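STIV B116 (Sulfolobus turreted icosahedral virus, PDB 2J85) probably binds DNA, as a small viral protein of mixed alpha/beta fold from a family conserved across diverse crenarchaeal viruses. Local coordinates at residues K3-N8 / E77-L82; I46-H51 / N69-K74. All coordinates share one frame; numbering follows the deposited sequence.

Contact 1: residues K3-N8 / E77-L82; sequences KVFLTN and EGDEAL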
ATOM      1  N   LYS A   3     -11.193 -15.131  -6.186  1.00 33.53           N
ATOM      2  CA  LYS A   3     -11.881 -13.852  -6.181  1.00 32.93           C
ATOM      3  C   LYS A   3     -11.031 -12.754  -6.841  1.00 31.85           C
ATOM      4  O   LYS A   3      -9.790 -12.856  -6.931  1.00 31.06           O
ATOM      5  CB  LYS A   3     -12.228 -13.455  -4.744  1.00 33.30           C
ATOM      6  CG  LYS A   3     -12.721 -14.633  -3.858  1.00 33.76           C
ATOM      7  CD  LYS A   3     -13.444 -14.172  -2.587  1.00 34.51           C
ATOM      8  CE  LYS A   3     -13.299 -15.162  -1.391  1.00 35.16           C
ATOM      9  NZ  LYS A   3     -12.102 -14.813  -0.539  1.00 36.86           N
ATOM     10  N   VAL A   4     -11.713 -11.716  -7.319  1.00 30.48           N
ATOM     11  CA  VAL A   4     -11.058 -10.523  -7.831  1.00 29.70           C
ATOM     12  C   VAL A   4     -11.607  -9.277  -7.128  1.00 29.72           C
ATOM     13  O   VAL A   4     -12.725  -8.830  -7.387  1.00 30.64           O
ATOM     14  CB  VAL A   4     -11.231 -10.398  -9.338  1.00 29.65           C
ATOM     15  CG1 VAL A   4     -10.482  -9.191  -9.834  1.00 30.25           C
ATOM     16  CG2 VAL A   4     -10.761 -11.671 -10.035  1.00 26.82           C
ATOM     17  N   PHE A   5     -10.819  -8.713  -6.227  1.00 28.97           N
ATOM     18  CA  PHE A   5     -11.252  -7.538  -5.502  1.00 28.33           C
ATOM     19  C   PHE A   5     -11.052  -6.251  -6.306  1.00 28.25           C
ATOM     20  O   PHE A   5      -9.966  -5.996  -6.841  1.00 28.69           O
ATOM     21  CB  PHE A   5     -10.503  -7.464  -4.179  1.00 28.35           C
ATOM     22  CG  PHE A   5     -10.787  -8.626  -3.261  1.00 27.51           C
ATOM     23  CD1 PHE A   5      -9.955  -9.747  -3.252  1.00 27.39           C
ATOM     24  CD2 PHE A   5     -11.879  -8.604  -2.422  1.00 25.94           C
ATOM     25  CE1 PHE A   5     -10.205 -10.815  -2.392  1.00 27.91           C
ATOM     26  CE2 PHE A   5     -12.134  -9.672  -1.551  1.00 26.31           C
ATOM     27  CZ  PHE A   5     -11.312 -10.772  -1.543  1.00 26.57           C
ATOM     28  N   LEU A   6     -12.105  -5.445  -6.399  1.00 27.80           N
ATOM     29  CA  LEU A   6     -12.004  -4.111  -6.947  1.00 27.33           C
ATOM     30  C   LEU A   6     -11.782  -3.120  -5.799  1.00 27.58           C
ATOM     31  O   LEU A   6     -12.629  -2.980  -4.914  1.00 26.81           O
ATOM     32  CB  LEU A   6     -13.277  -3.760  -7.701  1.00 27.58           C
ATOM     33  CG  LEU A   6     -13.265  -2.371  -8.336  1.00 27.97           C
ATOM     34  CD1 LEU A   6     -12.191  -2.340  -9.456  1.00 28.67           C
ATOM     35  CD2 LEU A   6     -14.650  -1.998  -8.840  1.00 27.25           C
ATOM     36  N   THR A   7     -10.640  -2.434  -5.822  1.00 27.87           N
ATOM     37  CA  THR A   7     -10.236  -1.549  -4.728  1.00 28.08           C
ATOM     38  C   THR A   7      -9.702  -0.236  -5.279  1.00 28.44           C
ATOM     39  O   THR A   7      -9.206  -0.173  -6.415  1.00 27.77           O
ATOM     40  CB  THR A   7      -9.104  -2.172  -3.843  1.00 27.73           C
ATOM     41  OG1 THR A   7      -7.891  -2.226  -4.589  1.00 27.00           O
ATOM     42  CG2 THR A   7      -9.437  -3.562  -3.430  1.00 28.38           C
ATOM     43  N   ASN A   8      -9.791   0.796  -4.440  1.00 29.12           N
ATOM     44  CA  ASN A   8      -9.184   2.080  -4.733  1.00 29.84           C
ATOM     45  C   ASN A   8      -7.854   2.275  -4.009  1.00 30.00           C
ATOM     46  O   ASN A   8      -7.305   3.369  -4.013  1.00 30.17           O
ATOM     47  CB  ASN A   8     -10.152   3.217  -4.424  1.00 30.58           C
ATOM     48  CG  ASN A   8     -10.349   3.450  -2.946  1.00 32.01           C
ATOM     49  OD1 ASN A   8      -9.700   2.833  -2.112  1.00 36.51           O
ATOM     50  ND2 ASN A   8     -11.268   4.348  -2.616  1.00 35.21           N
ATOM     51  N   GLU A  77      -4.100 -16.853  -1.699  1.00 33.82           N
ATOM     52  CA  GLU A  77      -3.087 -17.033  -2.723  1.00 32.60           C
ATOM     53  C   GLU A  77      -3.699 -17.154  -4.148  1.00 31.10           C
ATOM     54  O   GLU A  77      -3.039 -16.839  -5.139  1.00 30.57           O
ATOM     55  CB  GLU A  77      -2.212 -18.241  -2.350  1.00 32.67           C
ATOM     56  CG  GLU A  77      -0.837 -18.313  -3.031  1.00 33.14           C
ATOM     57  CD  GLU A  77       0.152 -17.239  -2.571  1.00 33.32           C
ATOM     58  OE1 GLU A  77       0.178 -16.868  -1.370  1.00 33.23           O
ATOM     59  OE2 GLU A  77       0.929 -16.779  -3.428  1.00 33.29           O
ATOM     60  N   GLY A  78      -4.968 -17.553  -4.247  1.00 29.16           N
ATOM     61  CA  GLY A  78      -5.645 -17.633  -5.551  1.00 28.02           C
ATOM     62  C   GLY A  78      -6.415 -16.380  -6.005  1.00 27.09           C
ATOM     63  O   GLY A  78      -6.987 -16.371  -7.103  1.00 26.27           O
ATOM     64  N   ASP A  79      -6.428 -15.348  -5.151  1.00 25.60           N
ATOM     65  CA  ASP A  79      -7.118 -14.090  -5.406  1.00 24.85           C
ATOM     66  C   ASP A  79      -6.212 -13.037  -6.009  1.00 24.44           C
ATOM     67  O   ASP A  79      -4.979 -13.075  -5.875  1.00 23.98           O
ATOM     68  CB  ASP A  79      -7.670 -13.498  -4.113  1.00 24.88           C
ATOM     69  CG  ASP A  79      -8.628 -14.440  -3.388  1.00 25.19           C
ATOM     70  OD1 ASP A  79      -9.304 -15.278  -4.036  1.00 24.25           O
ATOM     71  OD2 ASP A  79      -8.698 -14.328  -2.154  1.00 26.35           O
ATOM     72  N   GLU A  80      -6.859 -12.080  -6.662  1.00 24.04           N
ATOM     73  CA  GLU A  80      -6.188 -10.936  -7.255  1.00 23.90           C
ATOM     74  C   GLU A  80      -6.985  -9.669  -6.965  1.00 22.46           C
ATOM     75  O   GLU A  80      -8.096  -9.721  -6.473  1.00 22.20           O
ATOM     76  CB  GLU A  80      -5.951 -11.144  -8.759  1.00 24.46           C
ATOM     77  CG  GLU A  80      -7.148 -11.535  -9.558  1.00 27.02           C
ATOM     78  CD  GLU A  80      -7.037 -11.115 -11.033  1.00 32.02           C
ATOM     79  OE1 GLU A  80      -6.523  -9.999 -11.294  1.00 36.71           O
ATOM     80  OE2 GLU A  80      -7.495 -11.873 -11.921  1.00 31.57           O
ATOM     81  N   ALA A  81      -6.381  -8.531  -7.224  1.00 21.94           N
ATOM     82  CA  ALA A  81      -7.065  -7.261  -7.085  1.00 21.97           C
ATOM     83  C   ALA A  81      -6.905  -6.451  -8.384  1.00 22.08           C
ATOM     84  O   ALA A  81      -5.899  -6.578  -9.098  1.00 21.30           O
ATOM     85  CB  ALA A  81      -6.530  -6.489  -5.842  1.00 21.59           C
ATOM     86  N   LEU A  82      -7.949  -5.692  -8.717  1.00 22.86           N
ATOM     87  CA  LEU A  82      -7.915  -4.687  -9.794  1.00 23.04           C
ATOM     88  C   LEU A  82      -8.030  -3.380  -9.079  1.00 23.69           C
ATOM     89  O   LEU A  82      -8.991  -3.160  -8.333  1.00 23.84           O
ATOM     90  CB  LEU A  82      -9.102  -4.837 -10.747  1.00 22.61           C
ATOM     91  CG  LEU A  82      -9.045  -6.028 -11.681  1.00 23.13           C
ATOM     92  CD1 LEU A  82     -10.447  -6.358 -12.302  1.00 21.21           C
ATOM     93  CD2 LEU A  82      -7.938  -5.796 -12.751  1.00 20.21           C
TER
HETATM   94  O   HOH W   1      -8.122 -14.420  -8.817  1.00 46.16           O
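Lys3 and Asp79 open a parallel strand pair in which strand 4-7 lies against strand 80-86, two neighbours inside the mixed five-strand sheet of this alpha/beta fold. Ahead of the strand, Gly78 O is joined to Lys3 O by one water that donates to both. At Asp79 the carboxylate lies alongside the lysine chain: OD1 accepts from Lys3 N at 2.9 Å, met from above the carboxylate plane, while OD2 takes the backbone N-H of Asn76 and reaches Lys3 NZ in a long salt bridge, 3.8 Å. The same OD2 sits at the edge of the Phe5 ring, in its plane, with ring and carboxylate 79° apart.

From Glu80 the regular ladder begins. Its N donates to Lys3 O and its O accepts from Phe5 N, so that one residue ties to two of the partner segment, Lys3 and Phe5. Its side chain runs beside Val4, CG resting 3.6 Å from Val4 CG2. Ala81 is on the other face, with Phe5, and brings its CA to 3.2 Å from Phe5 O in a CA-H...O contact. Leu82 returns to the Val4 face, which helix 29-41 covers; with CG anti to the carbonyl carbon (chi1 -73°), it sets CD1 3.8 Å from Val4 CG1. Its backbone N donates to Phe5 O at 2.8 Å, and its O takes the N-H of Thr7 at 3.1 Å.

Contact 2: residues I46-H51 / N69-K74; sequences INAIGH and NRVEVK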
ATOM      1  N   ILE A  46     -15.359  -9.170  -6.546  1.00 37.85           N
ATOM      2  CA  ILE A  46     -15.918  -8.631  -5.321  1.00 37.57           C
ATOM      3  C   ILE A  46     -15.562  -7.164  -5.317  1.00 37.31           C
ATOM      4  O   ILE A  46     -14.398  -6.817  -5.367  1.00 37.69           O
ATOM      5  CB  ILE A  46     -15.340  -9.317  -4.098  1.00 38.33           C
ATOM      6  CG1 ILE A  46     -15.681 -10.816  -4.123  1.00 39.37           C
ATOM      7  CG2 ILE A  46     -15.861  -8.660  -2.789  1.00 36.90           C
ATOM      8  CD1 ILE A  46     -15.191 -11.559  -2.859  1.00 40.45           C
ATOM      9  N   ASN A  47     -16.570  -6.311  -5.280  1.00 36.95           N
ATOM     10  CA  ASN A  47     -16.409  -4.865  -5.275  1.00 37.22           C
ATOM     11  C   ASN A  47     -16.191  -4.383  -3.854  1.00 37.29           C
ATOM     12  O   ASN A  47     -17.028  -4.607  -2.989  1.00 36.87           O
ATOM     13  CB  ASN A  47     -17.674  -4.198  -5.838  1.00 37.26           C
ATOM     14  CG  ASN A  47     -17.641  -2.694  -5.736  1.00 37.96           C
ATOM     15  OD1 ASN A  47     -16.569  -2.071  -5.800  1.00 38.31           O
ATOM     16  ND2 ASN A  47     -18.824  -2.089  -5.584  1.00 38.88           N
ATOM     17  N   ALA A  48     -15.069  -3.719  -3.630  1.00 37.94           N
ATOM     18  CA  ALA A  48     -14.693  -3.210  -2.309  1.00 38.63           C
ATOM     19  C   ALA A  48     -14.424  -1.702  -2.357  1.00 39.23           C
ATOM     20  O   ALA A  48     -13.688  -1.182  -1.532  1.00 39.95           O
ATOM     21  CB  ALA A  48     -13.453  -3.956  -1.802  1.00 38.34           C
ATOM     22  N   ILE A  49     -14.982  -1.004  -3.338  1.00 40.11           N
ATOM     23  CA  ILE A  49     -14.890   0.450  -3.372  1.00 40.37           C
ATOM     24  C   ILE A  49     -16.052   0.984  -2.567  1.00 41.22           C
ATOM     25  O   ILE A  49     -17.228   0.804  -2.944  1.00 41.10           O
ATOM     26  CB  ILE A  49     -14.898   1.001  -4.803  1.00 40.73           C
ATOM     27  CG1 ILE A  49     -13.520   0.748  -5.449  1.00 40.63           C
ATOM     28  CG2 ILE A  49     -15.209   2.496  -4.796  1.00 38.96           C
ATOM     29  CD1 ILE A  49     -13.495   0.930  -6.920  1.00 39.81           C
ATOM     30  N   GLY A  50     -15.710   1.611  -1.441  1.00 41.87           N
ATOM     31  CA  GLY A  50     -16.685   2.055  -0.449  1.00 42.55           C
ATOM     32  C   GLY A  50     -17.321   3.420  -0.668  1.00 43.21           C
ATOM     33  O   GLY A  50     -18.283   3.752   0.015  1.00 43.06           O
ATOM     34  N   HIS A  51     -16.805   4.212  -1.609  1.00 44.21           N
ATOM     35  CA  HIS A  51     -17.296   5.589  -1.810  1.00 44.76           C
ATOM     36  C   HIS A  51     -17.940   5.838  -3.179  1.00 45.00           C
ATOM     37  O   HIS A  51     -17.438   5.392  -4.213  1.00 44.47           O
ATOM     38  CB  HIS A  51     -16.158   6.578  -1.586  1.00 44.98           C
ATOM     39  CG  HIS A  51     -15.574   6.503  -0.211  1.00 45.89           C
ATOM     40  ND1 HIS A  51     -16.175   7.091   0.884  1.00 46.09           N
ATOM     41  CD2 HIS A  51     -14.466   5.878   0.255  1.00 46.00           C
ATOM     42  CE1 HIS A  51     -15.452   6.842   1.960  1.00 46.51           C
ATOM     43  NE2 HIS A  51     -14.411   6.109   1.606  1.00 46.17           N
ATOM     44  N   ASN A  69     -19.693  -0.551  -1.888  1.00 46.78           N
ATOM     45  CA  ASN A  69     -19.720  -1.732  -1.053  1.00 47.04           C
ATOM     46  C   ASN A  69     -18.482  -1.736  -0.167  1.00 47.33           C
ATOM     47  O   ASN A  69     -17.362  -1.708  -0.676  1.00 47.94           O
ATOM     48  CB  ASN A  69     -19.776  -2.976  -1.943  1.00 46.92           C
ATOM     49  CG  ASN A  69     -19.988  -4.265  -1.161  1.00 47.39           C
ATOM     50  OD1 ASN A  69     -20.777  -4.321  -0.209  1.00 46.92           O
ATOM     51  ND2 ASN A  69     -19.292  -5.323  -1.580  1.00 46.38           N
ATOM     52  N   ARG A  70     -18.691  -1.744   1.146  1.00 47.16           N
ATOM     53  CA  ARG A  70     -17.604  -1.881   2.110  1.00 47.54           C
ATOM     54  C   ARG A  70     -17.322  -3.347   2.432  1.00 47.03           C
ATOM     55  O   ARG A  70     -18.202  -4.106   2.819  1.00 47.35           O
ATOM     56  CB  ARG A  70     -17.894  -1.111   3.408  1.00 47.94           C
ATOM     57  CG  ARG A  70     -17.457   0.361   3.354  1.00 49.82           C
ATOM     58  CD  ARG A  70     -17.258   0.932   4.756  1.00 52.04           C
ATOM     59  NE  ARG A  70     -18.444   0.788   5.600  1.00 52.38           N
ATOM     60  CZ  ARG A  70     -18.468   1.004   6.916  1.00 53.97           C
ATOM     61  NH1 ARG A  70     -17.364   1.364   7.575  1.00 55.19           N
ATOM     62  NH2 ARG A  70     -19.603   0.858   7.589  1.00 53.92           N
ATOM     63  N   VAL A  71     -16.061  -3.711   2.276  1.00 46.30           N
ATOM     64  CA  VAL A  71     -15.587  -5.070   2.379  1.00 45.54           C
ATOM     65  C   VAL A  71     -14.194  -4.886   2.938  1.00 44.50           C
ATOM     66  O   VAL A  71     -13.460  -4.006   2.493  1.00 43.84           O
ATOM     67  CB  VAL A  71     -15.474  -5.715   0.959  1.00 45.90           C
ATOM     68  CG1 VAL A  71     -14.741  -7.075   1.001  1.00 46.55           C
ATOM     69  CG2 VAL A  71     -16.836  -5.839   0.316  1.00 45.99           C
ATOM     70  N   GLU A  72     -13.831  -5.682   3.924  1.00 43.99           N
ATOM     71  CA  GLU A  72     -12.442  -5.757   4.320  1.00 43.79           C
ATOM     72  C   GLU A  72     -11.799  -6.731   3.350  1.00 42.88           C
ATOM     73  O   GLU A  72     -12.179  -7.897   3.314  1.00 43.79           O
ATOM     74  CB  GLU A  72     -12.316  -6.239   5.759  1.00 44.18           C
ATOM     75  CG  GLU A  72     -10.919  -6.063   6.334  1.00 45.80           C
ATOM     76  CD  GLU A  72     -10.792  -6.680   7.703  1.00 47.73           C
ATOM     77  OE1 GLU A  72     -11.216  -7.852   7.851  1.00 47.60           O
ATOM     78  OE2 GLU A  72     -10.281  -5.991   8.626  1.00 48.70           O
ATOM     79  N   VAL A  73     -10.873  -6.247   2.528  1.00 41.58           N
ATOM     80  CA  VAL A  73     -10.219  -7.086   1.533  1.00 40.49           C
ATOM     81  C   VAL A  73      -9.131  -7.920   2.206  1.00 40.28           C
ATOM     82  O   VAL A  73      -8.236  -7.390   2.851  1.00 40.14           O
ATOM     83  CB  VAL A  73      -9.646  -6.250   0.355  1.00 40.70           C
ATOM     84  CG1 VAL A  73      -9.010  -7.150  -0.703  1.00 38.82           C
ATOM     85  CG2 VAL A  73     -10.748  -5.365  -0.267  1.00 39.28           C
ATOM     86  N   LYS A  74      -9.262  -9.237   2.099  1.00 40.56           N
ATOM     87  CA  LYS A  74      -8.243 -10.169   2.552  1.00 40.99           C
ATOM     88  C   LYS A  74      -8.043 -11.215   1.465  1.00 41.58           C
ATOM     89  O   LYS A  74      -8.927 -12.016   1.191  1.00 41.45           O
ATOM     90  CB  LYS A  74      -8.640 -10.826   3.876  1.00 40.61           C
ATOM     91  CG  LYS A  74      -8.506  -9.908   5.079  1.00 40.69           C
ATOM     92  CD  LYS A  74      -7.077  -9.785   5.572  1.00 40.05           C
ATOM     93  CE  LYS A  74      -6.974  -8.705   6.660  1.00 40.10           C
ATOM     94  NZ  LYS A  74      -5.604  -8.581   7.284  1.00 39.24           N
TER
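The side chains of Asn47 and Asn69 run antiparallel past one another, their amide planes 48° apart, and the two amides have different tasks. That of Asn69 reaches across: with CG anti to its own backbone N (chi1 -173°), ND2 donates to Asn47 O at 2.8 Å, nearly along the C=O axis, though the acceptor is tilted somewhat from the plane of the donating amide. The amide of Asn47 instead serves its own segment. Its OD1 accepts from Ile49 N at 3.1 Å, forming an Asx turn over Asn47-Ile49; ND2 merely packs near Asn69 CB. The turn brings Ile49 O round to accept from Asn69 N at 3.0 Å, the donor standing above the carbonyl plane. Asn69 thus grips the bend twice, by backbone and by side chain.

Beyond this polar clamp the contact is largely apolar. Val71 points toward the other segment and sets its CB 3.8 Å from Ala48 CB, while its CG2 branch lies against Asn47 O at 3.5 Å. Its other branch, CG1, makes a looser contact with Ile46 CG2. Val73 comes to the same alanine methyl with CG2, so Ala48 is packed by two valines of one extended loop. At the far end, Gly50 CA meets the aliphatic CG of Arg70 at 4.2 Å.

The contact fastens the loop between helix 52-62 and strand 80-86 to edge strand 45-47 and the residues that follow it. On the sheet side, Ile46 and Val73 both touch Phe5 of strand 4-7, Ile49 packs on Leu6, and Asn47 and Ile49 reach Ile55 of helix 52-62, which starts directly after His51.

In the fold
Contacts 1 and 2 illustrate how a sheet interior and its margin are held differently. Contact 1 is mostly buried and joins two strands by a repeating backbone ladder, with side chains supplementing it on both faces. Contact 2, only partly buried, ties a loop to an outermost strand of the chain's sheet and the turn after it, and relies on an asparagine clamp and small apolar contacts in place of a ladder. Strand 4-7, one half of contact 1, is also the neighbour of contact 2: Val4 O and Leu6 O are probably hydrogen-bonded to Ile46 N and Ala48 N, and the Phe5 ring packs against Val73. Residues 46-51 and 69-74 both fall between the two segments of contact 1 in sequence.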